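Local coordinates for protein succinylglutamate desuccinylase/aspartoacylase (Ruegeria sp. TM1040, PDB 3NA6) that probably hydrolyses the amide bond of an N-acylated amino acid, as a metal-dependent hydrolase of the succinylglutamate desuccinylase/aspartoacylase kind, at residues 39-44 with 84-89; 52-57 with 140-145; 109-114 with 192-197. All coordinates share one frame; numbering follows the deposited sequence.

The three contacts illustrate how a central sheet supports a site built from loops at the C-terminal ends of its central strands. Contacts 1 and 2 lie in one mixed sheet, their centres about 10 Å apart, and are joined because strands 83-88 and 51-55 are neighbours in it: the backbone of Ile86 meets those of Ala52 and Leu54. Contact 3 joins a loop beyond the strand ends to the start of a helix that covers one face of the sheet, its centre about 13 Å from that of contact 2. Along the chain the segments of contacts 1 and 2 alternate, as do those of 2 and 3. Tyr195 packs on Leu53, and Asn111 approaches His145 near the presumed metal site.

Contact 1 of 3, residues 39-44 with 84-89; sequences IPITVI and RLIIVP
Ile39 makes the first side-chain contact, its CG2 methyl against CG1 of Val88, 4.1 Å away, where strand 36-46 runs beside strand 83-88 in the mixed sheet of a carboxypeptidase-like alpha/beta fold. The two strands are antiparallel, with axes at 170°. Pro40 contributes its carbonyl O, 3.9 Å from the same CG1 of Val88, and the ring of Pro89 comes up against that oxygen as the partner strand ends. Ile41 follows with its longer branch: CG1 is anti to the backbone N (chi1 -175°), which carries CD1 over to CG2 of Ile86 at 3.8 Å. These two isoleucines lie side by side and point the same way, whereas Ile41 meets CG2 of Val88 at a slant.

Thr42 and Ile87 form a hydrogen-bonded pair, Thr42 N reaching Ile87 O at 2.9 Å and Ile87 N reaching Thr42 O at 2.8 Å, both nearly straight. The threonine hydroxyl is engaged elsewhere, with ND1 of His20 and with Thr293 of the second subunit, so the strand also borders a subunit interface. Val43, in a non-hydrogen-bonded pair with Ile86, sets its CG1 3.9 Å from CD of Arg84. The arginine bends past it to bonds with the Leu13 carbonyl and the Thr51 hydroxyl, while CD1 of Ile86 lies over one face of its guanidinium, near the rim.

Ile44 shares with Thr42 and Ile87 the side of the sheet that helix 64-75 covers, and its CD1 comes 4.2 Å from CD1 of Ile87. Leu85 is its hydrogen-bonded partner; Leu85 N approaches Ile44 O at 2.7 Å, and CA of Arg84 makes a bent CA-H...O contact with that same oxygen.

Contact 2 of 3, residues 52-57 with 140-145; sequences ALLTGA and VAVDFH
Beside the presumed metal site of this hydrolase, Thr55 and Asp143 join two strands through a side-chain hydrogen bond. Thr55 OG1 donates to Asp143 OD1 at 2.7 Å, meeting the oxygen on its anti side and 24° out of the carboxylate plane. The threonine can do this because OG1 sits between its backbone N and carbonyl carbon (chi1 45°). The other oxygen, OD2, accepts from NE2 of His145 at 2.8 Å, approached from above the carboxylate plane, and from ND2 of Asn58. Both oxygens are gripped, which limits rotation of the carboxylate and is consistent with its positioning the imidazole. His145, His59 and Glu62 converge on one vacant point, consistent with the zinc ligands of this family, although no metal is bound there.

Strands 51-55 and 140-143 are adjacent parallel strands of the mixed sheet. Thr55 and Asp143 end them, and the presumed metal ligands lie on the segments that follow, as in carboxypeptidase-like folds. Backbone bonds from alternate residues, Leu53 and Thr55, tie the strands: Leu53 N to Val140 O at 3.0 Å, Val142 N to Leu53 O, and Thr55 N to Val142 O at 2.9 Å. On the face that helix 64-75 packs against, CD2 of Leu54 lies 3.5 Å from CG2 of Val142, the two side chains alongside one another. Further back on that face, CB of Ala52 nestles against CG2 of Val140 at 3.6 Å. Tyr195 and its helix cover the opposite face, that of Leu53, Thr55, Ala141 and Asp143.

Past the strand ends, Phe144 N still bonds to Thr55 O at 3.1 Å, and the same oxygen lies in the plane of the Phe144 ring, at its CD2 edge. Ala57 N donates to a water 2.9 Å away that lies near Phe144 O.

Contact 3 of 3, residues 109-114 with 192-197; sequences NLNRAF and EGMYDT
Phe114 and Gly193 are joined by a hydrogen bond between the loop 109-114 and the start of helix 195-200, Phe114 N to Gly193 O at 2.9 Å. A second, weak one runs from Tyr195 N to Asn111 O over 3.4 Å. Met194, selenomethionine in this crystal, occupies the N-cap position between these two anchors.

Carbon donors add to the grip. The CA of Met194 points almost straight at Asn111 O, 3.0 Å away, and the CA of Gly193 lies 3.2 Å from Phe114 O. Gly193, with positive phi and no side chain, lets the two backbones approach this closely.

Apolar packing centres on the two rings. Tyr195, its CG anti to the backbone N (chi1 -173°), lies beside Phe114 and points the same way; its CD1 sits over one face of the Phe114 ring, 3.4 Å from CZ. The planes are oblique, at 55°. Phe91 meets the tyrosine ring edge-to-face, and helix 122-134 packs against Phe114.

The Asn111 side chain crosses that of Tyr195 at about a right angle, with amide and ring planes 59° apart and OD1 lying 3.5 Å from the tyrosine CB. That oxygen also accepts from ND2 of Asn58, while OD1 of Asn109 bonds to NE2 of His59. The loop therefore borders the presumed metal site, and Asn111-Arg112 matches the Asn-Arg pair that binds substrate in carboxypeptidase-like relatives, and probably does so here.

Contact 1 of 3, residues 39-44 with 84-89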
ATOM      1  N   ILE A  39      23.635  -1.262  12.251  1.00 19.64           N
ATOM      2  CA  ILE A  39      23.101  -1.822  13.506  1.00 21.99           C
ATOM      3  C   ILE A  39      23.877  -1.263  14.722  1.00 19.63           C
ATOM      4  O   ILE A  39      25.060  -1.495  14.819  1.00 22.61           O
ATOM      5  CB  ILE A  39      23.218  -3.352  13.515  1.00 21.02           C
ATOM      6  CG1 ILE A  39      22.523  -3.939  12.298  1.00 26.22           C
ATOM      7  CG2 ILE A  39      22.611  -3.936  14.806  1.00 13.07           C
ATOM      8  CD1 ILE A  39      22.588  -5.458  12.249  1.00 24.37           C
ATOM      9  N   PRO A  40      23.214  -0.564  15.671  1.00 20.87           N
ATOM     10  CA  PRO A  40      24.003   0.015  16.767  1.00 19.44           C
ATOM     11  C   PRO A  40      24.633  -1.049  17.624  1.00 20.51           C
ATOM     12  O   PRO A  40      24.031  -2.093  17.859  1.00 19.33           O
ATOM     13  CB  PRO A  40      22.969   0.803  17.564  1.00 20.13           C
ATOM     14  CG  PRO A  40      21.993   1.217  16.504  1.00 19.52           C
ATOM     15  CD  PRO A  40      21.834  -0.069  15.727  1.00 20.45           C
ATOM     16  N   ILE A  41      25.852  -0.775  18.074  1.00 21.43           N
ATOM     17  CA  ILE A  41      26.576  -1.690  18.927  1.00 22.22           C
ATOM     18  C   ILE A  41      27.490  -0.893  19.849  1.00 23.47           C
ATOM     19  O   ILE A  41      28.043   0.125  19.451  1.00 22.42           O
ATOM     20  CB  ILE A  41      27.372  -2.737  18.090  1.00 22.46           C
ATOM     21  CG1 ILE A  41      28.048  -3.791  19.002  1.00 25.21           C
ATOM     22  CG2 ILE A  41      28.374  -2.058  17.143  1.00 21.61           C
ATOM     23  CD1 ILE A  41      28.501  -5.024  18.218  1.00 19.14           C
ATOM     24  N   THR A  42      27.602  -1.346  21.095  1.00 24.64           N
ATOM     25  CA  THR A  42      28.572  -0.809  22.034  1.00 24.01           C
ATOM     26  C   THR A  42      29.404  -1.972  22.564  1.00 23.78           C
ATOM     27  O   THR A  42      28.863  -3.041  22.894  1.00 26.00           O
ATOM     28  CB  THR A  42      27.890  -0.079  23.209  1.00 23.77           C
ATOM     29  OG1 THR A  42      27.372   1.178  22.769  1.00 18.96           O
ATOM     30  CG2 THR A  42      28.890   0.178  24.319  1.00 24.45           C
ATOM     31  N   VAL A  43      30.713  -1.787  22.617  1.00 22.65           N
ATOM     32  CA  VAL A  43      31.609  -2.757  23.273  1.00 21.51           C
ATOM     33  C   VAL A  43      32.272  -2.052  24.420  1.00 23.32           C
ATOM     34  O   VAL A  43      32.793  -0.924  24.254  1.00 22.37           O
ATOM     35  CB  VAL A  43      32.674  -3.323  22.339  1.00 24.08           C
ATOM     36  CG1 VAL A  43      33.602  -4.297  23.113  1.00 22.48           C
ATOM     37  CG2 VAL A  43      31.996  -3.994  21.140  1.00 19.66           C
ATOM     38  N   ILE A  44      32.202  -2.685  25.595  1.00 23.42           N
ATOM     39  CA  ILE A  44      32.939  -2.243  26.787  1.00 24.61           C
ATOM     40  C   ILE A  44      33.806  -3.407  27.299  1.00 23.39           C
ATOM     41  O   ILE A  44      33.281  -4.470  27.640  1.00 26.05           O
ATOM     42  CB  ILE A  44      31.994  -1.760  27.927  1.00 23.72           C
ATOM     43  CG1 ILE A  44      31.001  -0.715  27.398  1.00 27.36           C
ATOM     44  CG2 ILE A  44      32.825  -1.215  29.118  1.00 21.71           C
ATOM     45  CD1 ILE A  44      29.891  -0.313  28.398  1.00 24.60           C
ATOM     46  N   ARG A  84      34.180  -8.352  29.221  1.00 21.17           N
ATOM     47  CA  ARG A  84      33.697  -7.644  28.052  1.00 22.13           C
ATOM     48  C   ARG A  84      32.202  -7.716  27.948  1.00 23.66           C
ATOM     49  O   ARG A  84      31.602  -8.793  28.075  1.00 20.98           O
ATOM     50  CB  ARG A  84      34.308  -8.220  26.797  1.00 21.87           C
ATOM     51  CG  ARG A  84      33.827  -7.516  25.505  1.00 21.63           C
ATOM     52  CD  ARG A  84      34.688  -7.846  24.311  1.00 19.24           C
ATOM     53  NE  ARG A  84      34.853  -9.291  24.134  1.00 21.03           N
ATOM     54  CZ  ARG A  84      35.362  -9.865  23.044  1.00 27.23           C
ATOM     55  NH1 ARG A  84      35.741  -9.146  21.992  1.00 26.56           N
ATOM     56  NH2 ARG A  84      35.472 -11.183  23.007  1.00 25.98           N
ATOM     57  N   LEU A  85      31.598  -6.562  27.684  1.00 24.29           N
ATOM     58  CA  LEU A  85      30.192  -6.489  27.293  1.00 21.12           C
ATOM     59  C   LEU A  85      30.083  -6.178  25.792  1.00 20.91           C
ATOM     60  O   LEU A  85      30.629  -5.206  25.346  1.00 21.87           O
ATOM     61  CB  LEU A  85      29.487  -5.400  28.118  1.00 20.82           C
ATOM     62  CG  LEU A  85      29.521  -5.547  29.641  1.00 18.61           C
ATOM     63  CD1 LEU A  85      29.000  -4.261  30.304  1.00 23.23           C
ATOM     64  CD2 LEU A  85      28.713  -6.769  30.102  1.00 16.82           C
ATOM     65  N   ILE A  86      29.401  -7.010  25.004  1.00 20.04           N
ATOM     66  CA  ILE A  86      29.054  -6.648  23.615  1.00 17.78           C
ATOM     67  C   ILE A  86      27.535  -6.419  23.630  1.00 19.75           C
ATOM     68  O   ILE A  86      26.754  -7.386  23.815  1.00 18.46           O
ATOM     69  CB  ILE A  86      29.413  -7.732  22.616  1.00 16.37           C
ATOM     70  CG1 ILE A  86      30.916  -7.999  22.662  1.00 21.48           C
ATOM     71  CG2 ILE A  86      29.018  -7.320  21.195  1.00 23.67           C
ATOM     72  CD1 ILE A  86      31.376  -9.248  21.891  1.00 18.18           C
ATOM     73  N   ILE A  87      27.134  -5.147  23.494  1.00 18.37           N
ATOM     74  CA  ILE A  87      25.764  -4.704  23.716  1.00 19.44           C
ATOM     75  C   ILE A  87      25.120  -4.301  22.373  1.00 20.58           C
ATOM     76  O   ILE A  87      25.588  -3.384  21.709  1.00 21.21           O
ATOM     77  CB  ILE A  87      25.725  -3.476  24.637  1.00 20.68           C
ATOM     78  CG1 ILE A  87      26.565  -3.725  25.900  1.00 21.19           C
ATOM     79  CG2 ILE A  87      24.249  -3.108  24.945  1.00 20.33           C
ATOM     80  CD1 ILE A  87      26.659  -2.532  26.889  1.00 18.22           C
ATOM     81  N   VAL A  88      24.043  -4.981  22.008  1.00 22.39           N
ATOM     82  CA  VAL A  88      23.278  -4.719  20.771  1.00 21.81           C
ATOM     83  C   VAL A  88      21.809  -4.567  21.197  1.00 21.06           C
ATOM     84  O   VAL A  88      21.070  -5.543  21.275  1.00 18.29           O
ATOM     85  CB  VAL A  88      23.435  -5.902  19.807  1.00 20.72           C
ATOM     86  CG1 VAL A  88      22.673  -5.689  18.483  1.00 15.56           C
ATOM     87  CG2 VAL A  88      24.930  -6.170  19.534  1.00 18.38           C
ATOM     88  N   PRO A  89      21.394  -3.343  21.532  1.00 21.25           N
ATOM     89  CA  PRO A  89      20.024  -3.156  22.057  1.00 20.07           C
ATOM     90  C   PRO A  89      18.929  -3.455  21.047  1.00 20.26           C
ATOM     91  O   PRO A  89      17.821  -3.810  21.435  1.00 20.27           O
ATOM     92  CB  PRO A  89      19.974  -1.682  22.459  1.00 21.52           C
ATOM     93  CG  PRO A  89      21.342  -1.112  22.193  1.00 26.99           C
ATOM     94  CD  PRO A  89      22.151  -2.086  21.433  1.00 20.53           C
TER

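Contact 2 of 3, residues 52-57 with 140-145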
ATOM      1  N   ALA A  52      30.182 -11.279  27.569  1.00 22.17           N
ATOM      2  CA  ALA A  52      28.742 -11.479  27.443  1.00 21.02           C
ATOM      3  C   ALA A  52      28.247 -10.751  26.203  1.00 22.22           C
ATOM      4  O   ALA A  52      28.594  -9.583  25.959  1.00 22.27           O
ATOM      5  CB  ALA A  52      27.988 -10.995  28.677  1.00 17.16           C
ATOM      6  N   LEU A  53      27.428 -11.464  25.431  1.00 22.59           N
ATOM      7  CA  LEU A  53      26.724 -10.921  24.297  1.00 21.87           C
ATOM      8  C   LEU A  53      25.273 -10.682  24.691  1.00 22.12           C
ATOM      9  O   LEU A  53      24.520 -11.616  25.013  1.00 22.33           O
ATOM     10  CB  LEU A  53      26.828 -11.856  23.105  1.00 23.25           C
ATOM     11  CG  LEU A  53      26.227 -11.376  21.764  1.00 22.54           C
ATOM     12  CD1 LEU A  53      26.889 -10.072  21.248  1.00 23.76           C
ATOM     13  CD2 LEU A  53      26.331 -12.495  20.722  1.00 20.67           C
ATOM     14  N   LEU A  54      24.893  -9.413  24.652  1.00 17.88           N
ATOM     15  CA  LEU A  54      23.615  -8.925  25.198  1.00 19.34           C
ATOM     16  C   LEU A  54      22.766  -8.344  24.070  1.00 18.68           C
ATOM     17  O   LEU A  54      23.190  -7.393  23.391  1.00 20.29           O
ATOM     18  CB  LEU A  54      23.848  -7.874  26.280  1.00 19.26           C
ATOM     19  CG  LEU A  54      24.907  -8.287  27.329  1.00 20.66           C
ATOM     20  CD1 LEU A  54      25.320  -7.121  28.140  1.00 18.27           C
ATOM     21  CD2 LEU A  54      24.353  -9.417  28.167  1.00 21.55           C
ATOM     22  N   THR A  55      21.602  -8.928  23.850  1.00 18.81           N
ATOM     23  CA  THR A  55      20.742  -8.473  22.769  1.00 18.43           C
ATOM     24  C   THR A  55      19.337  -8.134  23.252  1.00 19.50           C
ATOM     25  O   THR A  55      18.792  -8.810  24.131  1.00 19.22           O
ATOM     26  CB  THR A  55      20.652  -9.558  21.689  1.00 17.17           C
ATOM     27  OG1 THR A  55      20.450 -10.844  22.312  1.00 20.30           O
ATOM     28  CG2 THR A  55      21.933  -9.584  20.850  1.00 21.11           C
ATOM     29  N   GLY A  56      18.773  -7.086  22.661  1.00 20.36           N
ATOM     30  CA  GLY A  56      17.375  -6.740  22.782  1.00 20.69           C
ATOM     31  C   GLY A  56      16.766  -6.621  21.392  1.00 20.62           C
ATOM     32  O   GLY A  56      17.458  -6.528  20.421  1.00 19.99           O
ATOM     33  N   ALA A  57      15.448  -6.635  21.324  1.00 22.66           N
ATOM     34  CA  ALA A  57      14.717  -6.471  20.085  1.00 20.27           C
ATOM     35  C   ALA A  57      15.114  -7.487  19.013  1.00 19.70           C
ATOM     36  O   ALA A  57      15.148  -7.201  17.829  1.00 19.02           O
ATOM     37  CB  ALA A  57      14.815  -5.023  19.584  1.00 21.62           C
ATOM     38  N   VAL A 140      28.912 -16.199  27.289  1.00 22.30           N
ATOM     39  CA  VAL A 140      27.509 -16.249  27.719  1.00 19.81           C
ATOM     40  C   VAL A 140      26.695 -15.296  26.876  1.00 20.25           C
ATOM     41  O   VAL A 140      27.246 -14.387  26.223  1.00 23.08           O
ATOM     42  CB  VAL A 140      27.389 -15.906  29.227  1.00 21.58           C
ATOM     43  CG1 VAL A 140      28.260 -16.854  30.021  1.00 21.18           C
ATOM     44  CG2 VAL A 140      27.792 -14.443  29.508  1.00 20.56           C
ATOM     45  N   ALA A 141      25.388 -15.510  26.838  1.00 21.89           N
ATOM     46  CA  ALA A 141      24.470 -14.627  26.100  1.00 22.29           C
ATOM     47  C   ALA A 141      23.223 -14.330  26.936  1.00 21.65           C
ATOM     48  O   ALA A 141      22.715 -15.200  27.629  1.00 19.90           O
ATOM     49  CB  ALA A 141      24.048 -15.244  24.765  1.00 21.04           C
ATOM     50  N   VAL A 142      22.729 -13.103  26.814  1.00 22.80           N
ATOM     51  CA  VAL A 142      21.449 -12.675  27.384  1.00 20.64           C
ATOM     52  C   VAL A 142      20.623 -12.089  26.266  1.00 21.86           C
ATOM     53  O   VAL A 142      21.051 -11.133  25.618  1.00 23.66           O
ATOM     54  CB  VAL A 142      21.601 -11.633  28.524  1.00 23.69           C
ATOM     55  CG1 VAL A 142      20.231 -11.342  29.136  1.00 22.52           C
ATOM     56  CG2 VAL A 142      22.560 -12.136  29.568  1.00 24.27           C
ATOM     57  N   ASP A 143      19.485 -12.736  25.989  1.00 21.82           N
ATOM     58  CA  ASP A 143      18.575 -12.365  24.914  1.00 21.05           C
ATOM     59  C   ASP A 143      17.169 -12.081  25.462  1.00 22.07           C
ATOM     60  O   ASP A 143      16.455 -12.997  25.862  1.00 23.29           O
ATOM     61  CB  ASP A 143      18.510 -13.478  23.843  1.00 19.77           C
ATOM     62  CG  ASP A 143      17.747 -13.053  22.576  1.00 23.43           C
ATOM     63  OD1 ASP A 143      17.969 -11.952  22.014  1.00 20.95           O
ATOM     64  OD2 ASP A 143      16.901 -13.843  22.132  1.00 27.19           O
ATOM     65  N   PHE A 144      16.780 -10.810  25.439  1.00 21.96           N
ATOM     66  CA  PHE A 144      15.536 -10.332  26.038  1.00 21.56           C
ATOM     67  C   PHE A 144      14.390 -10.510  25.070  1.00 21.11           C
ATOM     68  O   PHE A 144      14.515 -10.173  23.889  1.00 22.56           O
ATOM     69  CB  PHE A 144      15.621  -8.824  26.357  1.00 22.81           C
ATOM     70  CG  PHE A 144      16.461  -8.492  27.549  1.00 20.43           C
ATOM     71  CD1 PHE A 144      15.909  -8.442  28.801  1.00 24.20           C
ATOM     72  CD2 PHE A 144      17.819  -8.211  27.415  1.00 25.77           C
ATOM     73  CE1 PHE A 144      16.666  -8.093  29.901  1.00 23.79           C
ATOM     74  CE2 PHE A 144      18.582  -7.888  28.503  1.00 25.61           C
ATOM     75  CZ  PHE A 144      18.004  -7.820  29.758  1.00 21.72           C
ATOM     76  N   HIS A 145      13.291 -11.049  25.574  1.00 21.36           N
ATOM     77  CA  HIS A 145      12.023 -11.039  24.879  1.00 20.07           C
ATOM     78  C   HIS A 145      10.896 -10.528  25.757  1.00 22.04           C
ATOM     79  O   HIS A 145      10.988 -10.521  26.977  1.00 23.74           O
ATOM     80  CB  HIS A 145      11.637 -12.425  24.384  1.00 20.45           C
ATOM     81  CG  HIS A 145      12.495 -12.926  23.270  1.00 26.12           C
ATOM     82  ND1 HIS A 145      12.067 -12.974  21.963  1.00 28.28           N
ATOM     83  CD2 HIS A 145      13.765 -13.400  23.270  1.00 34.49           C
ATOM     84  CE1 HIS A 145      13.038 -13.445  21.201  1.00 32.04           C
ATOM     85  NE2 HIS A 145      14.079 -13.710  21.970  1.00 28.15           N
TER
HETATM   86  O   HOH W   1      13.380  -7.202  23.238  1.00 20.95           O

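Contact 3 of 3, residues 109-114 with 192-197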
ATOM      1  N   ASN A 109      11.748 -13.469  10.740  1.00 27.48           N
ATOM      2  CA  ASN A 109      11.758 -13.647  12.183  1.00 27.88           C
ATOM      3  C   ASN A 109      13.170 -14.061  12.574  1.00 26.69           C
ATOM      4  O   ASN A 109      13.605 -15.205  12.322  1.00 23.78           O
ATOM      5  CB  ASN A 109      10.754 -14.722  12.616  1.00 26.16           C
ATOM      6  CG  ASN A 109      10.696 -14.888  14.133  1.00 31.21           C
ATOM      7  OD1 ASN A 109      11.546 -14.356  14.859  1.00 29.31           O
ATOM      8  ND2 ASN A 109       9.688 -15.609  14.619  1.00 26.70           N
ATOM      9  N   LEU A 110      13.888 -13.124  13.169  1.00 26.08           N
ATOM     10  CA  LEU A 110      15.312 -13.321  13.414  1.00 25.68           C
ATOM     11  C   LEU A 110      15.486 -14.499  14.360  1.00 24.98           C
ATOM     12  O   LEU A 110      16.425 -15.286  14.194  1.00 24.06           O
ATOM     13  CB  LEU A 110      15.961 -12.070  14.021  1.00 21.75           C
ATOM     14  CG  LEU A 110      17.454 -12.129  14.400  1.00 21.61           C
ATOM     15  CD1 LEU A 110      18.369 -12.656  13.262  1.00 16.65           C
ATOM     16  CD2 LEU A 110      17.922 -10.777  14.866  1.00 20.53           C
ATOM     17  N   ASN A 111      14.543 -14.645  15.308  1.00 25.48           N
ATOM     18  CA  ASN A 111      14.636 -15.704  16.286  1.00 25.87           C
ATOM     19  C   ASN A 111      14.508 -17.094  15.713  1.00 28.26           C
ATOM     20  O   ASN A 111      14.824 -18.057  16.421  1.00 31.27           O
ATOM     21  CB  ASN A 111      13.627 -15.548  17.412  1.00 25.87           C
ATOM     22  CG  ASN A 111      14.019 -16.344  18.647  1.00 31.58           C
ATOM     23  OD1 ASN A 111      15.202 -16.446  18.984  1.00 31.74           O
ATOM     24  ND2 ASN A 111      13.031 -16.935  19.317  1.00 32.76           N
ATOM     25  N   ARG A 112      14.067 -17.226  14.467  0.50 27.08           N
ATOM     26  CA  ARG A 112      14.041 -18.530  13.800  0.50 28.21           C
ATOM     27  C   ARG A 112      14.924 -18.567  12.541  0.50 25.97           C
ATOM     28  O   ARG A 112      14.757 -19.443  11.703  0.50 24.74           O
ATOM     29  CB  ARG A 112      12.582 -18.918  13.475  0.50 30.19           C
ATOM     30  CG  ARG A 112      11.602 -18.596  14.630  0.50 31.97           C
ATOM     31  CD  ARG A 112      10.439 -19.602  14.770  0.50 39.11           C
ATOM     32  NE  ARG A 112       9.398 -19.129  15.686  0.50 39.12           N
ATOM     33  CZ  ARG A 112       8.114 -18.991  15.364  0.50 39.03           C
ATOM     34  NH1 ARG A 112       7.680 -19.314  14.151  0.50 35.66           N
ATOM     35  NH2 ARG A 112       7.254 -18.550  16.270  0.50 35.36           N
ATOM     36  N   ALA A 113      15.871 -17.627  12.422  1.00 25.54           N
ATOM     37  CA  ALA A 113      16.721 -17.514  11.230  1.00 22.06           C
ATOM     38  C   ALA A 113      18.076 -18.233  11.317  1.00 22.37           C
ATOM     39  O   ALA A 113      18.838 -18.239  10.347  1.00 24.61           O
ATOM     40  CB  ALA A 113      16.915 -16.024  10.856  1.00 22.83           C
ATOM     41  N   PHE A 114      18.370 -18.852  12.451  1.00 22.09           N
ATOM     42  CA  PHE A 114      19.709 -19.421  12.710  1.00 23.64           C
ATOM     43  C   PHE A 114      19.881 -20.808  12.068  1.00 24.65           C
ATOM     44  O   PHE A 114      18.925 -21.557  11.972  1.00 26.15           O
ATOM     45  CB  PHE A 114      20.011 -19.402  14.210  1.00 23.45           C
ATOM     46  CG  PHE A 114      20.393 -18.042  14.682  1.00 25.89           C
ATOM     47  CD1 PHE A 114      19.421 -17.070  14.893  1.00 21.21           C
ATOM     48  CD2 PHE A 114      21.720 -17.682  14.766  1.00 24.00           C
ATOM     49  CE1 PHE A 114      19.772 -15.790  15.225  1.00 16.37           C
ATOM     50  CE2 PHE A 114      22.077 -16.385  15.118  1.00 26.72           C
ATOM     51  CZ  PHE A 114      21.091 -15.448  15.342  1.00 22.43           C
ATOM     52  N   GLU A 192      14.553 -25.797  16.567  1.00 44.95           N
ATOM     53  CA  GLU A 192      15.296 -25.644  15.290  1.00 44.12           C
ATOM     54  C   GLU A 192      15.256 -24.195  14.777  1.00 38.79           C
ATOM     55  O   GLU A 192      14.206 -23.566  14.720  1.00 39.98           O
ATOM     56  CB  GLU A 192      14.808 -26.626  14.198  1.00 46.92           C
ATOM     57  CG  GLU A 192      15.911 -27.013  13.136  1.00 50.55           C
ATOM     58  CD  GLU A 192      15.355 -27.584  11.800  1.00 51.82           C
ATOM     59  N   GLY A 193      16.436 -23.666  14.458  1.00 35.34           N
ATOM     60  CA  GLY A 193      16.585 -22.300  13.964  1.00 32.75           C
ATOM     61  C   GLY A 193      16.589 -21.168  14.984  1.00 31.69           C
ATOM     62  O   GLY A 193      16.790 -20.020  14.622  1.00 28.48           O
HETATM   63  N   MSE A 194      16.352 -21.482  16.258  1.00 28.88           N
HETATM   64  CA  MSE A 194      16.313 -20.461  17.275  1.00 27.35           C
HETATM   65  C   MSE A 194      17.698 -20.000  17.753  1.00 26.05           C
HETATM   66  O   MSE A 194      18.679 -20.758  17.776  1.00 24.47           O
HETATM   67  CB  MSE A 194      15.453 -20.914  18.444  1.00 27.42           C
HETATM   68  CG  MSE A 194      13.946 -20.736  18.167  1.00 36.89           C
HETATM   69 SE   MSE A 194      12.999 -21.287  19.730  0.75 41.14          SE
HETATM   70  CE  MSE A 194      13.072 -19.689  20.761  1.00 32.75           C
ATOM     71  N   TYR A 195      17.757 -18.721  18.099  1.00 24.22           N
ATOM     72  CA  TYR A 195      18.919 -18.121  18.698  1.00 24.38           C
ATOM     73  C   TYR A 195      19.329 -18.873  19.949  1.00 24.22           C
ATOM     74  O   TYR A 195      20.490 -19.178  20.112  1.00 25.24           O
ATOM     75  CB  TYR A 195      18.654 -16.666  19.040  1.00 20.35           C
ATOM     76  CG  TYR A 195      19.885 -15.948  19.518  1.00 18.45           C
ATOM     77  CD1 TYR A 195      21.006 -15.840  18.723  1.00 24.24           C
ATOM     78  CD2 TYR A 195      19.917 -15.358  20.769  1.00 24.13           C
ATOM     79  CE1 TYR A 195      22.132 -15.159  19.168  1.00 22.43           C
ATOM     80  CE2 TYR A 195      21.031 -14.698  21.215  1.00 23.83           C
ATOM     81  CZ  TYR A 195      22.123 -14.586  20.414  1.00 26.04           C
ATOM     82  OH  TYR A 195      23.222 -13.914  20.895  1.00 24.01           O
ATOM     83  N   ASP A 196      18.375 -19.188  20.811  1.00 24.47           N
ATOM     84  CA  ASP A 196      18.683 -19.910  22.042  1.00 27.05           C
ATOM     85  C   ASP A 196      19.442 -21.194  21.746  1.00 26.54           C
ATOM     86  O   ASP A 196      20.399 -21.521  22.435  1.00 28.48           O
ATOM     87  CB  ASP A 196      17.422 -20.280  22.814  1.00 28.72           C
ATOM     88  CG  ASP A 196      16.575 -19.064  23.234  1.00 36.01           C
ATOM     89  OD1 ASP A 196      17.095 -17.928  23.358  1.00 47.13           O
ATOM     90  OD2 ASP A 196      15.365 -19.272  23.460  1.00 47.04           O
ATOM     91  N   THR A 197      18.992 -21.928  20.737  1.00 27.07           N
ATOM     92  CA  THR A 197      19.672 -23.163  20.321  1.00 28.04           C
ATOM     93  C   THR A 197      21.105 -22.905  19.826  1.00 26.38           C
ATOM     94  O   THR A 197      22.027 -23.635  20.167  1.00 24.98           O
ATOM     95  CB  THR A 197      18.800 -23.911  19.307  1.00 27.81           C
ATOM     96  OG1 THR A 197      17.482 -24.017  19.854  1.00 34.68           O
ATOM     97  CG2 THR A 197      19.335 -25.307  18.986  1.00 28.49           C
TER